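Local structure of aldo-keto reductase family 1, member B4 (Aldose reductase) (Schistosoma japonicum, 4HBK) at residues A[73-78]-A[287-292]; A[80-85]-A[142-147]; A[110-115]-A[120-125]; A[240-245]-A[325-330]. The protein probably acts as an NADP-dependent aldose reductase, reducing the carbonyl groups of sugars and other aldehydes to alcohols. All coordinates share one frame; numbering follows the deposited sequence.

Contact 1. Residues A[73-78]-A[287-292]; sequences YRHLDC and IVVPKS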
loop_
_atom_site.group_PDB
_atom_site.type_symbol
_atom_site.label_atom_id
_atom_site.label_comp_id
_atom_site.label_asym_id
_atom_site.label_seq_id
_atom_site.Cartn_x
_atom_site.Cartn_y
_atom_site.Cartn_z
ATOM N N TYR A 73 5.499 15.393 -1.759
ATOM C CA TYR A 73 4.723 14.253 -1.269
ATOM C C TYR A 73 4.101 14.574 0.098
ATOM O O TYR A 73 4.765 15.161 0.960
ATOM C CB TYR A 73 5.616 13.028 -1.081
ATOM C CG TYR A 73 6.145 12.340 -2.331
ATOM C CD1 TYR A 73 7.196 12.887 -3.065
ATOM C CD2 TYR A 73 5.641 11.096 -2.728
ATOM C CE1 TYR A 73 7.695 12.242 -4.186
ATOM C CE2 TYR A 73 6.141 10.434 -3.846
ATOM C CZ TYR A 73 7.174 11.019 -4.566
ATOM O OH TYR A 73 7.677 10.378 -5.672
ATOM N N ARG A 74 2.852 14.152 0.311
ATOM C CA ARG A 74 2.160 14.385 1.582
ATOM C C ARG A 74 1.534 13.083 2.108
ATOM O O ARG A 74 0.560 13.087 2.863
ATOM C CB ARG A 74 1.099 15.488 1.426
ATOM C CG ARG A 74 1.676 16.895 1.146
ATOM C CD ARG A 74 2.513 17.385 2.328
ATOM N NE ARG A 74 3.109 18.708 2.115
ATOM C CZ ARG A 74 4.346 18.917 1.666
ATOM N NH1 ARG A 74 5.137 17.892 1.357
ATOM N NH2 ARG A 74 4.793 20.155 1.520
ATOM N N HIS A 75 2.125 11.967 1.714
ATOM C CA HIS A 75 1.569 10.656 1.983
ATOM C C HIS A 75 2.748 9.691 2.043
ATOM O O HIS A 75 3.551 9.643 1.110
ATOM C CB HIS A 75 0.603 10.296 0.848
ATOM C CG HIS A 75 0.098 8.884 0.877
ATOM N ND1 HIS A 75 -0.919 8.452 0.050
ATOM C CD2 HIS A 75 0.482 7.806 1.597
ATOM C CE1 HIS A 75 -1.154 7.171 0.277
ATOM N NE2 HIS A 75 -0.324 6.752 1.210
ATOM N N LEU A 76 2.880 8.955 3.149
ATOM C CA LEU A 76 3.958 7.963 3.282
ATOM C C LEU A 76 3.354 6.610 3.576
ATOM O O LEU A 76 2.503 6.497 4.452
ATOM C CB LEU A 76 4.936 8.326 4.407
ATOM C CG LEU A 76 5.472 9.757 4.476
ATOM C CD1 LEU A 76 6.212 10.009 5.803
ATOM C CD2 LEU A 76 6.392 10.016 3.307
ATOM N N ASP A 77 3.794 5.584 2.851
ATOM C CA ASP A 77 3.267 4.235 3.039
ATOM C C ASP A 77 4.293 3.337 3.721
ATOM O O ASP A 77 5.351 3.069 3.164
ATOM C CB ASP A 77 2.827 3.640 1.701
ATOM C CG ASP A 77 2.242 2.245 1.837
ATOM O OD1 ASP A 77 1.007 2.116 1.971
ATOM O OD2 ASP A 77 3.009 1.264 1.795
ATOM N N CYS A 78 3.979 2.876 4.928
ATOM C CA CYS A 78 4.964 2.164 5.743
ATOM C C CYS A 78 4.495 0.751 6.074
ATOM O O CYS A 78 3.380 0.360 5.744
ATOM C CB CYS A 78 5.244 2.932 7.048
ATOM S SG CYS A 78 5.544 4.722 6.853
ATOM N N ILE A 287 -4.801 5.207 -6.050
ATOM C CA ILE A 287 -3.696 5.837 -5.341
ATOM C C ILE A 287 -2.450 5.093 -5.790
ATOM O O ILE A 287 -2.536 3.923 -6.142
ATOM C CB ILE A 287 -3.852 5.672 -3.819
ATOM C CG1 ILE A 287 -5.100 6.424 -3.317
ATOM C CG2 ILE A 287 -2.614 6.148 -3.099
ATOM C CD1 ILE A 287 -6.274 5.518 -2.994
ATOM N N VAL A 288 -1.294 5.749 -5.813
ATOM C CA VAL A 288 -0.064 5.029 -6.133
ATOM C C VAL A 288 1.006 5.280 -5.080
ATOM O O VAL A 288 1.149 6.405 -4.589
ATOM C CB VAL A 288 0.472 5.378 -7.555
ATOM C CG1 VAL A 288 -0.571 5.016 -8.620
ATOM C CG2 VAL A 288 0.867 6.855 -7.643
ATOM N N VAL A 289 1.763 4.239 -4.747
ATOM C CA VAL A 289 2.824 4.352 -3.754
ATOM C C VAL A 289 4.134 3.760 -4.296
ATOM O O VAL A 289 4.640 2.764 -3.781
ATOM C CB VAL A 289 2.413 3.702 -2.392
ATOM C CG1 VAL A 289 1.261 4.487 -1.748
ATOM C CG2 VAL A 289 1.995 2.254 -2.585
ATOM N N PRO A 290 4.701 4.396 -5.341
ATOM C CA PRO A 290 5.958 3.923 -5.929
ATOM C C PRO A 290 7.082 3.956 -4.897
ATOM O O PRO A 290 7.265 4.979 -4.233
ATOM C CB PRO A 290 6.232 4.943 -7.039
ATOM C CG PRO A 290 5.521 6.171 -6.604
ATOM C CD PRO A 290 4.259 5.662 -5.947
ATOM N N LYS A 291 7.805 2.848 -4.767
ATOM C CA LYS A 291 8.931 2.739 -3.840
ATOM C C LYS A 291 10.212 3.302 -4.460
ATOM O O LYS A 291 10.552 2.990 -5.598
ATOM C CB LYS A 291 9.173 1.270 -3.486
ATOM C CG LYS A 291 7.961 0.553 -2.929
ATOM C CD LYS A 291 8.226 -0.942 -2.699
ATOM C CE LYS A 291 7.010 -1.642 -2.076
ATOM N NZ LYS A 291 7.145 -1.794 -0.607
ATOM N N SER A 292 10.930 4.125 -3.711
ATOM C CA SER A 292 12.247 4.551 -4.157
ATOM C C SER A 292 13.070 5.142 -3.024
ATOM O O SER A 292 12.532 5.731 -2.091
ATOM C CB SER A 292 12.139 5.549 -5.304
ATOM O OG SER A 292 13.428 5.846 -5.808
HETATM O O HOH W 1 8.628 7.541 -5.330
HETATM O O HOH W 2 5.465 0.663 1.091
#

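Contact 2. Residues A[80-85]-A[142-147]; sequences YVYRNE and LIHWPV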
loop_
_atom_site.group_PDB
_atom_site.type_symbol
_atom_site.label_atom_id
_atom_site.label_comp_id
_atom_site.label_asym_id
_atom_site.label_seq_id
_atom_site.Cartn_x
_atom_site.Cartn_y
_atom_site.Cartn_z
ATOM N N TYR A 80 5.260 -2.471 9.290
ATOM C CA TYR A 80 6.007 -3.007 10.409
ATOM C C TYR A 80 7.070 -3.957 9.905
ATOM O O TYR A 80 8.185 -3.988 10.415
ATOM C CB TYR A 80 5.053 -3.753 11.342
ATOM C CG TYR A 80 5.720 -4.343 12.559
ATOM C CD1 TYR A 80 5.683 -3.682 13.780
ATOM C CD2 TYR A 80 6.375 -5.568 12.495
ATOM C CE1 TYR A 80 6.284 -4.224 14.905
ATOM C CE2 TYR A 80 6.985 -6.114 13.614
ATOM C CZ TYR A 80 6.936 -5.440 14.815
ATOM O OH TYR A 80 7.534 -5.982 15.935
ATOM N N VAL A 81 6.719 -4.739 8.890
ATOM C CA VAL A 81 7.573 -5.843 8.450
ATOM C C VAL A 81 8.881 -5.395 7.783
ATOM O O VAL A 81 9.811 -6.187 7.658
ATOM C CB VAL A 81 6.823 -6.795 7.488
ATOM C CG1 VAL A 81 6.557 -6.107 6.160
ATOM C CG2 VAL A 81 7.624 -8.063 7.267
ATOM N N TYR A 82 8.959 -4.140 7.348
ATOM C CA TYR A 82 10.191 -3.650 6.718
ATOM C C TYR A 82 11.224 -3.297 7.780
ATOM O O TYR A 82 12.377 -3.011 7.465
ATOM C CB TYR A 82 9.907 -2.432 5.841
ATOM C CG TYR A 82 8.935 -2.722 4.728
ATOM C CD1 TYR A 82 9.095 -3.845 3.922
ATOM C CD2 TYR A 82 7.858 -1.893 4.489
ATOM C CE1 TYR A 82 8.214 -4.124 2.902
ATOM C CE2 TYR A 82 6.965 -2.163 3.465
ATOM C CZ TYR A 82 7.147 -3.282 2.679
ATOM O OH TYR A 82 6.271 -3.565 1.657
ATOM N N ARG A 83 10.790 -3.288 9.038
ATOM C CA ARG A 83 11.684 -3.090 10.174
ATOM C C ARG A 83 12.469 -1.778 10.115
ATOM O O ARG A 83 13.631 -1.731 10.516
ATOM C CB ARG A 83 12.654 -4.271 10.272
ATOM C CG ARG A 83 11.956 -5.575 10.605
ATOM C CD ARG A 83 12.733 -6.364 11.641
ATOM N NE ARG A 83 13.426 -7.493 11.033
ATOM C CZ ARG A 83 13.336 -8.746 11.469
ATOM N NH1 ARG A 83 12.587 -9.031 12.529
ATOM N NH2 ARG A 83 14.002 -9.712 10.851
ATOM N N ASN A 84 11.838 -0.716 9.622
ATOM C CA ASN A 84 12.502 0.581 9.535
ATOM C C ASN A 84 11.601 1.738 9.928
ATOM O O ASN A 84 11.868 2.881 9.568
ATOM C CB ASN A 84 13.042 0.817 8.119
ATOM C CG ASN A 84 11.957 0.743 7.069
ATOM O OD1 ASN A 84 10.772 0.694 7.398
ATOM N ND2 ASN A 84 12.352 0.740 5.798
ATOM N N GLU A 85 10.531 1.450 10.659
ATOM C CA GLU A 85 9.593 2.503 11.037
ATOM C C GLU A 85 10.222 3.463 12.047
ATOM O O GLU A 85 9.812 4.618 12.150
ATOM C CB GLU A 85 8.288 1.916 11.577
ATOM C CG GLU A 85 7.518 1.112 10.538
ATOM C CD GLU A 85 6.128 0.723 10.994
ATOM O OE1 GLU A 85 5.989 0.136 12.089
ATOM O OE2 GLU A 85 5.163 1.007 10.253
ATOM N N LEU A 142 -3.580 -1.110 7.616
ATOM C CA LEU A 142 -4.057 -2.199 6.776
ATOM C C LEU A 142 -3.673 -3.548 7.346
ATOM O O LEU A 142 -2.589 -3.710 7.901
ATOM C CB LEU A 142 -3.414 -2.112 5.392
ATOM C CG LEU A 142 -3.538 -0.805 4.621
ATOM C CD1 LEU A 142 -2.904 -0.975 3.247
ATOM C CD2 LEU A 142 -5.006 -0.397 4.512
ATOM N N ILE A 143 -4.536 -4.537 7.174
ATOM C CA ILE A 143 -4.091 -5.908 7.379
ATOM C C ILE A 143 -3.182 -6.298 6.210
ATOM O O ILE A 143 -3.602 -6.277 5.046
ATOM C CB ILE A 143 -5.272 -6.872 7.496
ATOM C CG1 ILE A 143 -6.205 -6.414 8.622
ATOM C CG2 ILE A 143 -4.769 -8.294 7.749
ATOM C CD1 ILE A 143 -7.329 -7.381 8.917
ATOM N N HIS A 144 -1.928 -6.640 6.509
ATOM C CA HIS A 144 -0.914 -6.773 5.449
ATOM C C HIS A 144 -1.207 -7.913 4.466
ATOM O O HIS A 144 -0.994 -7.759 3.263
ATOM C CB HIS A 144 0.475 -6.945 6.055
ATOM C CG HIS A 144 1.584 -6.434 5.192
ATOM N ND1 HIS A 144 2.639 -5.699 5.700
ATOM C CD2 HIS A 144 1.817 -6.563 3.866
ATOM C CE1 HIS A 144 3.471 -5.399 4.719
ATOM N NE2 HIS A 144 3.000 -5.913 3.598
ATOM N N TRP A 145 -1.682 -9.041 4.997
ATOM C CA TRP A 145 -2.017 -10.250 4.234
ATOM C C TRP A 145 -3.216 -10.904 4.911
ATOM O O TRP A 145 -3.467 -10.650 6.088
ATOM C CB TRP A 145 -0.839 -11.250 4.229
ATOM C CG TRP A 145 0.330 -10.824 3.382
ATOM C CD1 TRP A 145 1.428 -10.126 3.789
ATOM C CD2 TRP A 145 0.509 -11.069 1.979
ATOM N NE1 TRP A 145 2.283 -9.917 2.725
ATOM C CE2 TRP A 145 1.742 -10.489 1.604
ATOM C CE3 TRP A 145 -0.248 -11.726 1.008
ATOM C CZ2 TRP A 145 2.223 -10.528 0.292
ATOM C CZ3 TRP A 145 0.232 -11.765 -0.296
ATOM C CH2 TRP A 145 1.453 -11.164 -0.643
ATOM N N PRO A 146 -3.962 -11.743 4.171
ATOM C CA PRO A 146 -5.019 -12.617 4.710
ATOM C C PRO A 146 -4.491 -13.933 5.315
ATOM O O PRO A 146 -5.291 -14.806 5.695
ATOM C CB PRO A 146 -5.886 -12.943 3.487
ATOM C CG PRO A 146 -5.128 -12.431 2.273
ATOM C CD PRO A 146 -3.821 -11.862 2.710
ATOM N N VAL A 147 -3.173 -14.069 5.412
ATOM C CA VAL A 147 -2.560 -15.320 5.887
ATOM C C VAL A 147 -1.818 -15.151 7.217
ATOM O O VAL A 147 -0.697 -14.659 7.253
ATOM C CB VAL A 147 -1.572 -15.890 4.850
ATOM C CG1 VAL A 147 -0.861 -17.137 5.409
ATOM C CG2 VAL A 147 -2.293 -16.212 3.540
HETATM O O HOH W 3 3.670 -5.117 8.205
HETATM O O HOH W 4 5.012 -6.308 1.033
#

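Contact 3. Residues A[110-115]-A[120-125]; sequences SKLWNT and EHVRKA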
loop_
_atom_site.group_PDB
_atom_site.type_symbol
_atom_site.label_atom_id
_atom_site.label_comp_id
_atom_site.label_asym_id
_atom_site.label_seq_id
_atom_site.Cartn_x
_atom_site.Cartn_y
_atom_site.Cartn_z
ATOM N N SER A 110 0.424 2.572 7.889
ATOM C CA SER A 110 1.224 1.423 8.279
ATOM C C SER A 110 0.376 0.168 8.180
ATOM O O SER A 110 -0.812 0.232 7.851
ATOM C CB SER A 110 1.812 1.562 9.679
ATOM O OG SER A 110 2.703 0.479 9.924
ATOM N N LYS A 111 0.985 -0.977 8.453
ATOM C CA LYS A 111 0.306 -2.238 8.212
ATOM C C LYS A 111 0.586 -3.218 9.337
ATOM O O LYS A 111 1.710 -3.311 9.846
ATOM C CB LYS A 111 0.740 -2.833 6.872
ATOM C CG LYS A 111 0.864 -1.821 5.736
ATOM C CD LYS A 111 1.032 -2.526 4.384
ATOM C CE LYS A 111 1.297 -1.537 3.235
ATOM N NZ LYS A 111 2.566 -0.755 3.375
ATOM N N LEU A 112 -0.453 -3.944 9.719
ATOM C CA LEU A 112 -0.361 -4.960 10.746
ATOM C C LEU A 112 0.246 -6.215 10.147
ATOM O O LEU A 112 -0.290 -6.742 9.171
ATOM C CB LEU A 112 -1.769 -5.272 11.265
ATOM C CG LEU A 112 -1.886 -6.438 12.254
ATOM C CD1 LEU A 112 -1.173 -6.086 13.548
ATOM C CD2 LEU A 112 -3.352 -6.767 12.520
ATOM N N TRP A 113 1.344 -6.705 10.733
ATOM C CA TRP A 113 2.030 -7.880 10.199
ATOM C C TRP A 113 1.431 -9.225 10.627
ATOM O O TRP A 113 0.880 -9.344 11.723
ATOM C CB TRP A 113 3.525 -7.855 10.520
ATOM C CG TRP A 113 4.231 -9.032 9.935
ATOM C CD1 TRP A 113 4.848 -10.044 10.611
ATOM C CD2 TRP A 113 4.343 -9.354 8.540
ATOM N NE1 TRP A 113 5.365 -10.957 9.723
ATOM C CE2 TRP A 113 5.065 -10.561 8.447
ATOM C CE3 TRP A 113 3.916 -8.730 7.364
ATOM C CZ2 TRP A 113 5.363 -11.163 7.223
ATOM C CZ3 TRP A 113 4.222 -9.321 6.152
ATOM C CH2 TRP A 113 4.936 -10.527 6.090
ATOM N N ASN A 114 1.581 -10.231 9.759
ATOM C CA ASN A 114 0.918 -11.541 9.888
ATOM C C ASN A 114 1.054 -12.246 11.253
ATOM O O ASN A 114 0.195 -13.047 11.636
ATOM C CB ASN A 114 1.405 -12.508 8.779
ATOM C CG ASN A 114 1.296 -11.923 7.349
ATOM O OD1 ASN A 114 1.248 -10.707 7.147
ATOM N ND2 ASN A 114 1.279 -12.811 6.352
ATOM N N THR A 115 2.137 -11.973 11.978
ATOM C CA THR A 115 2.387 -12.651 13.251
ATOM C C THR A 115 1.588 -12.045 14.418
ATOM O O THR A 115 1.634 -12.556 15.545
ATOM C CB THR A 115 3.877 -12.630 13.614
ATOM O OG1 THR A 115 4.341 -11.277 13.601
ATOM C CG2 THR A 115 4.706 -13.473 12.617
ATOM N N GLU A 120 -5.608 -10.741 20.520
ATOM C CA GLU A 120 -4.943 -10.263 21.724
ATOM C C GLU A 120 -3.621 -9.531 21.445
ATOM O O GLU A 120 -3.051 -8.919 22.346
ATOM C CB GLU A 120 -4.730 -11.414 22.726
ATOM C CG GLU A 120 -3.720 -12.471 22.293
ATOM C CD GLU A 120 -4.362 -13.679 21.616
ATOM O OE1 GLU A 120 -5.430 -13.528 20.957
ATOM O OE2 GLU A 120 -3.788 -14.781 21.748
ATOM N N HIS A 121 -3.147 -9.581 20.200
ATOM C CA HIS A 121 -1.872 -8.965 19.837
ATOM C C HIS A 121 -1.993 -7.702 18.973
ATOM O O HIS A 121 -1.042 -6.930 18.860
ATOM C CB HIS A 121 -0.983 -9.979 19.109
ATOM C CG HIS A 121 -0.597 -11.154 19.947
ATOM N ND1 HIS A 121 -0.742 -12.459 19.517
ATOM C CD2 HIS A 121 -0.076 -11.227 21.197
ATOM C CE1 HIS A 121 -0.334 -13.283 20.466
ATOM N NE2 HIS A 121 0.079 -12.562 21.491
ATOM N N VAL A 122 -3.148 -7.505 18.347
ATOM C CA VAL A 122 -3.335 -6.382 17.432
ATOM C C VAL A 122 -3.010 -5.016 18.062
ATOM O O VAL A 122 -2.279 -4.225 17.482
ATOM C CB VAL A 122 -4.753 -6.365 16.853
ATOM C CG1 VAL A 122 -4.950 -5.142 15.980
ATOM C CG2 VAL A 122 -5.026 -7.642 16.061
ATOM N N ARG A 123 -3.531 -4.754 19.254
ATOM C CA ARG A 123 -3.353 -3.454 19.907
ATOM C C ARG A 123 -1.887 -3.105 20.124
ATOM O O ARG A 123 -1.434 -1.999 19.790
ATOM C CB ARG A 123 -4.097 -3.419 21.248
ATOM C CG ARG A 123 -3.731 -2.237 22.164
ATOM C CD ARG A 123 -4.167 -0.920 21.571
ATOM N NE ARG A 123 -5.576 -0.972 21.207
ATOM C CZ ARG A 123 -6.539 -0.304 21.832
ATOM N NH1 ARG A 123 -6.240 0.491 22.855
ATOM N NH2 ARG A 123 -7.798 -0.425 21.423
ATOM N N LYS A 124 -1.142 -4.045 20.689
ATOM C CA LYS A 124 0.261 -3.792 20.987
ATOM C C LYS A 124 1.071 -3.573 19.718
ATOM O O LYS A 124 1.986 -2.763 19.704
ATOM C CB LYS A 124 0.859 -4.927 21.833
ATOM C CG LYS A 124 0.266 -4.999 23.242
ATOM C CD LYS A 124 1.006 -5.993 24.142
ATOM C CE LYS A 124 0.462 -5.961 25.575
ATOM N NZ LYS A 124 0.697 -4.648 26.262
ATOM N N ALA A 125 0.734 -4.293 18.649
ATOM C CA ALA A 125 1.471 -4.134 17.400
ATOM C C ALA A 125 1.260 -2.725 16.859
ATOM O O ALA A 125 2.194 -2.086 16.393
ATOM C CB ALA A 125 1.033 -5.172 16.381
#

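Contact 4. Residues A[240-245]-A[325-330]; sequences AYAPLG and RQFTLL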
loop_
_atom_site.group_PDB
_atom_site.type_symbol
_atom_site.label_atom_id
_atom_site.label_comp_id
_atom_site.label_asym_id
_atom_site.label_seq_id
_atom_site.Cartn_x
_atom_site.Cartn_y
_atom_site.Cartn_z
ATOM N N ALA A 240 -2.391 1.071 -5.616
ATOM C CA ALA A 240 -1.563 0.191 -6.412
ATOM C C ALA A 240 -0.198 0.131 -5.784
ATOM O O ALA A 240 0.483 1.142 -5.689
ATOM C CB ALA A 240 -1.452 0.712 -7.825
ATOM N N TYR A 241 0.217 -1.047 -5.346
ATOM C CA TYR A 241 1.603 -1.176 -4.973
ATOM C C TYR A 241 2.409 -1.773 -6.127
ATOM O O TYR A 241 1.843 -2.345 -7.066
ATOM C CB TYR A 241 1.788 -1.891 -3.630
ATOM C CG TYR A 241 1.669 -3.400 -3.590
ATOM C CD1 TYR A 241 2.647 -4.223 -4.142
ATOM C CD2 TYR A 241 0.620 -4.001 -2.903
ATOM C CE1 TYR A 241 2.545 -5.624 -4.061
ATOM C CE2 TYR A 241 0.509 -5.381 -2.810
ATOM C CZ TYR A 241 1.465 -6.188 -3.385
ATOM O OH TYR A 241 1.323 -7.550 -3.270
ATOM N N ALA A 242 3.725 -1.603 -6.063
ATOM C CA ALA A 242 4.598 -1.957 -7.182
ATOM C C ALA A 242 4.037 -1.401 -8.489
ATOM O O ALA A 242 3.901 -2.141 -9.466
ATOM C CB ALA A 242 4.758 -3.468 -7.274
ATOM N N PRO A 243 3.718 -0.089 -8.508
ATOM C CA PRO A 243 3.058 0.568 -9.642
ATOM C C PRO A 243 3.936 0.626 -10.897
ATOM O O PRO A 243 3.424 0.747 -12.012
ATOM C CB PRO A 243 2.782 1.975 -9.109
ATOM C CG PRO A 243 3.822 2.202 -8.083
ATOM C CD PRO A 243 4.064 0.870 -7.444
ATOM N N LEU A 244 5.245 0.535 -10.712
ATOM C CA LEU A 244 6.178 0.473 -11.833
ATOM C C LEU A 244 6.571 -0.973 -12.171
ATOM O O LEU A 244 7.441 -1.203 -12.996
ATOM C CB LEU A 244 7.434 1.295 -11.515
ATOM C CG LEU A 244 7.177 2.764 -11.194
ATOM C CD1 LEU A 244 8.480 3.499 -10.914
ATOM C CD2 LEU A 244 6.406 3.441 -12.328
ATOM N N GLY A 245 5.929 -1.941 -11.528
ATOM C CA GLY A 245 6.278 -3.343 -11.715
ATOM C C GLY A 245 7.708 -3.680 -11.310
ATOM O O GLY A 245 7.996 -4.052 -10.168
ATOM N N ARG A 325 1.272 -11.850 -12.460
ATOM C CA ARG A 325 1.486 -11.409 -11.092
ATOM C C ARG A 325 2.956 -11.494 -10.722
ATOM O O ARG A 325 3.569 -12.558 -10.853
ATOM C CB ARG A 325 0.680 -12.271 -10.126
ATOM C CG ARG A 325 0.554 -11.647 -8.748
ATOM C CD ARG A 325 -0.231 -12.533 -7.782
ATOM N NE ARG A 325 -1.623 -12.719 -8.172
ATOM C CZ ARG A 325 -2.599 -11.847 -7.914
ATOM N NH1 ARG A 325 -2.332 -10.706 -7.284
ATOM N NH2 ARG A 325 -3.848 -12.116 -8.287
ATOM N N GLN A 326 3.520 -10.390 -10.238
ATOM C CA GLN A 326 4.925 -10.385 -9.819
ATOM C C GLN A 326 5.114 -10.810 -8.359
ATOM O O GLN A 326 6.120 -11.431 -8.010
ATOM C CB GLN A 326 5.565 -9.009 -10.039
ATOM C CG GLN A 326 5.305 -8.397 -11.403
ATOM C CD GLN A 326 5.802 -9.261 -12.548
ATOM O OE1 GLN A 326 5.069 -9.527 -13.506
ATOM N NE2 GLN A 326 7.056 -9.697 -12.461
ATOM N N PHE A 327 4.157 -10.467 -7.500
ATOM C CA PHE A 327 4.291 -10.764 -6.075
ATOM C C PHE A 327 3.319 -11.843 -5.637
ATOM O O PHE A 327 2.148 -11.582 -5.386
ATOM C CB PHE A 327 4.148 -9.487 -5.236
ATOM C CG PHE A 327 5.194 -8.455 -5.547
ATOM C CD1 PHE A 327 6.405 -8.446 -4.874
ATOM C CD2 PHE A 327 4.984 -7.525 -6.551
ATOM C CE1 PHE A 327 7.382 -7.504 -5.191
ATOM C CE2 PHE A 327 5.957 -6.589 -6.870
ATOM C CZ PHE A 327 7.154 -6.580 -6.188
ATOM N N THR A 328 3.842 -13.062 -5.541
ATOM C CA THR A 328 3.034 -14.262 -5.367
ATOM C C THR A 328 3.164 -14.904 -3.991
ATOM O O THR A 328 2.358 -15.763 -3.639
ATOM C CB THR A 328 3.391 -15.306 -6.438
ATOM O OG1 THR A 328 4.789 -15.614 -6.343
ATOM C CG2 THR A 328 3.067 -14.795 -7.830
ATOM N N LEU A 329 4.201 -14.531 -3.248
ATOM C CA LEU A 329 4.476 -15.125 -1.940
ATOM C C LEU A 329 4.084 -16.620 -1.835
ATOM O O LEU A 329 3.295 -17.003 -0.968
ATOM C CB LEU A 329 3.762 -14.323 -0.852
ATOM C CG LEU A 329 4.449 -14.057 0.496
ATOM C CD1 LEU A 329 5.194 -15.276 1.056
ATOM C CD2 LEU A 329 5.373 -12.884 0.366
ATOM N N LEU A 330 4.647 -17.468 -2.693
ATOM C CA LEU A 330 4.246 -18.878 -2.780
ATOM C C LEU A 330 4.419 -19.647 -1.489
ATOM O O LEU A 330 3.776 -20.671 -1.303
ATOM C CB LEU A 330 5.045 -19.574 -3.872
ATOM C CG LEU A 330 4.745 -19.139 -5.298
ATOM C CD1 LEU A 330 5.704 -19.830 -6.266
ATOM C CD2 LEU A 330 3.303 -19.447 -5.663
#

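Contact 1. Residues A[73-78]-A[287-292]
Across the interior of the (beta/alpha)8 barrel of the aldo-keto reductases, the second strand (H75 and D77) meets I287 and V289 of the eighth-strand segment. The methyl CG2 of I287 approaches H75 CE1 to 3.8 Å, the two side chains crossing at about a right angle. V289 CG1 serves both inward residues of the other strand, lying 4.0 Å from H75 NE2 and 3.9 Å from D77 CB. The imidazole reaches it because CG of H75 is anti to the backbone N (chi1 171°), and ND1 of this ring is bonded to the carbonyl of P47. D77 OD2 forms a salt bridge with K111, and OD1 accepts a hydrogen bond from Q215. Two waters also join the segments. One molecule gives hydrogen bonds to Y73 OH and P290 O; another, 2.6 Å from D77 OD2, probably donates to it and weakly accepts from K291 NZ at 3.4 Å.

Contact 2. Residues A[80-85]-A[142-147]
H144 carries the whole approach of segment 142-147 to V81 and Y82. The segment enters on the fourth barrel strand, where L142 pairs through its backbone with S110 and L112 of the third strand and I143 with G191 of the fifth, so the chain is held from two neighbours as it leaves the sheet. H144 holds CG roughly anti to the backbone N (chi1 -152°), which carries CE1 out to V81 in the 3-10 segment 80-82. V81 CG1 packs 3.5 Å from H144 CE1, the side chains crossing near a right angle, and the same methyl lies 4.0 Å above one face of the Y82 ring, toward its rim, so one methyl touches both rings. Both imidazole nitrogens reach segment 80-85 through water. In the plane of the ring, one molecule sits 2.8 Å from H144 ND1 and accepts from V81 N over 3.1 Å. The second is hydrogen-bonded to H144 NE2 at 3.3 Å and to Y82 OH at 3.1 Å. After the histidine, W145 turns to N114 and N194. Y82 is the predicted proton donor, H144 a predicted substrate-binding residue, and Y82 OH is also bonded to K291. The 4.5 Å between Y82 OH and H144 NE2, bridged by water, is consistent with a substrate carbonyl oxygen binding between them, as in related reductases.

Contact 3. Residues A[110-115]-A[120-125]
Two flat groups lie near the contact of L112 with V122 and A125. The H121 imidazole has E120 CG over the centre of one face, 3.8 Å above the plane, and stacks with the ring of H151; the W113 indole has N114 OD1 3.3 Å above one face, toward its rim, and meets the H144 ring edge-to-face. The contact itself is apolar. L112 holds CG anti to its backbone N (chi1 174°), which sends the two methyls of its fork out from the strand to separate partners on the helix. CD1 touches A125 CB at 3.7 Å, and CD2 lies across V122, nearest CG2 at 4.0 Å. V122 and A125 are three residues apart, so one face of the helix receives both branches. M178 and T174 of helix 171-183, and Y141 of the next strand, also pack against L112. This is strand-to-helix packing within a beta-alpha-beta crossover, the repeating unit of the TIM barrel.

Contact 4. Residues A[240-245]-A[325-330]
Aromatic contact joins Y241 to F327: the edge of the tyrosine is directed at the face of the phenylalanine in an offset edge-to-face pair, centroids 5.8 Å apart and planes at 67°. Y241 CE1 is the leading atom, 4.0 Å from F327 CD2. An apolar contact extends the patch, with A242 CB pressing on F327 CE2 at 3.4 Å. Hydrogen bonds hold the participants from outside the pair. Y241 OH is bonded to N194, and the two carboxylate oxygens of E217 each take one backbone N-H of segment 325-330, from Q326 and F327. A type I turn from A242 to G245, closed by G245 N to A242 O at 2.9 Å, follows the strand. F327 is exposed and touches a crystal neighbour, so its ring position may partly reflect the lattice. A C-terminal loop laid over the mouth of the barrel is characteristic of aldo-keto reductases; in other members of the family the equivalent tyrosine, ending the seventh strand, stacks on the nicotinamide, and Y241 probably does the same.

How the contacts relate
All four contacts touch one barrel, contact 4 through a C-terminal loop, but they sample different depths of it. Contact 1 is buried inside, contact 3 buried in the layer between sheet and outer helix, contact 2 partly buried at the active-site end, and contact 4 at the surface. Only contact 3 is purely aliphatic; contacts 1 and 2 add water bridges to methyl packing, and contact 4 pairs aromatic rings. Strand neighbours link them: 75-77 with 107-112, 107-112 with 138-143, and 237-241 with 287-288. Polar groups of contacts 1, 2 and 3 meet at the active-site end of the barrel. W145 packs on L329, joining contacts 2 and 4.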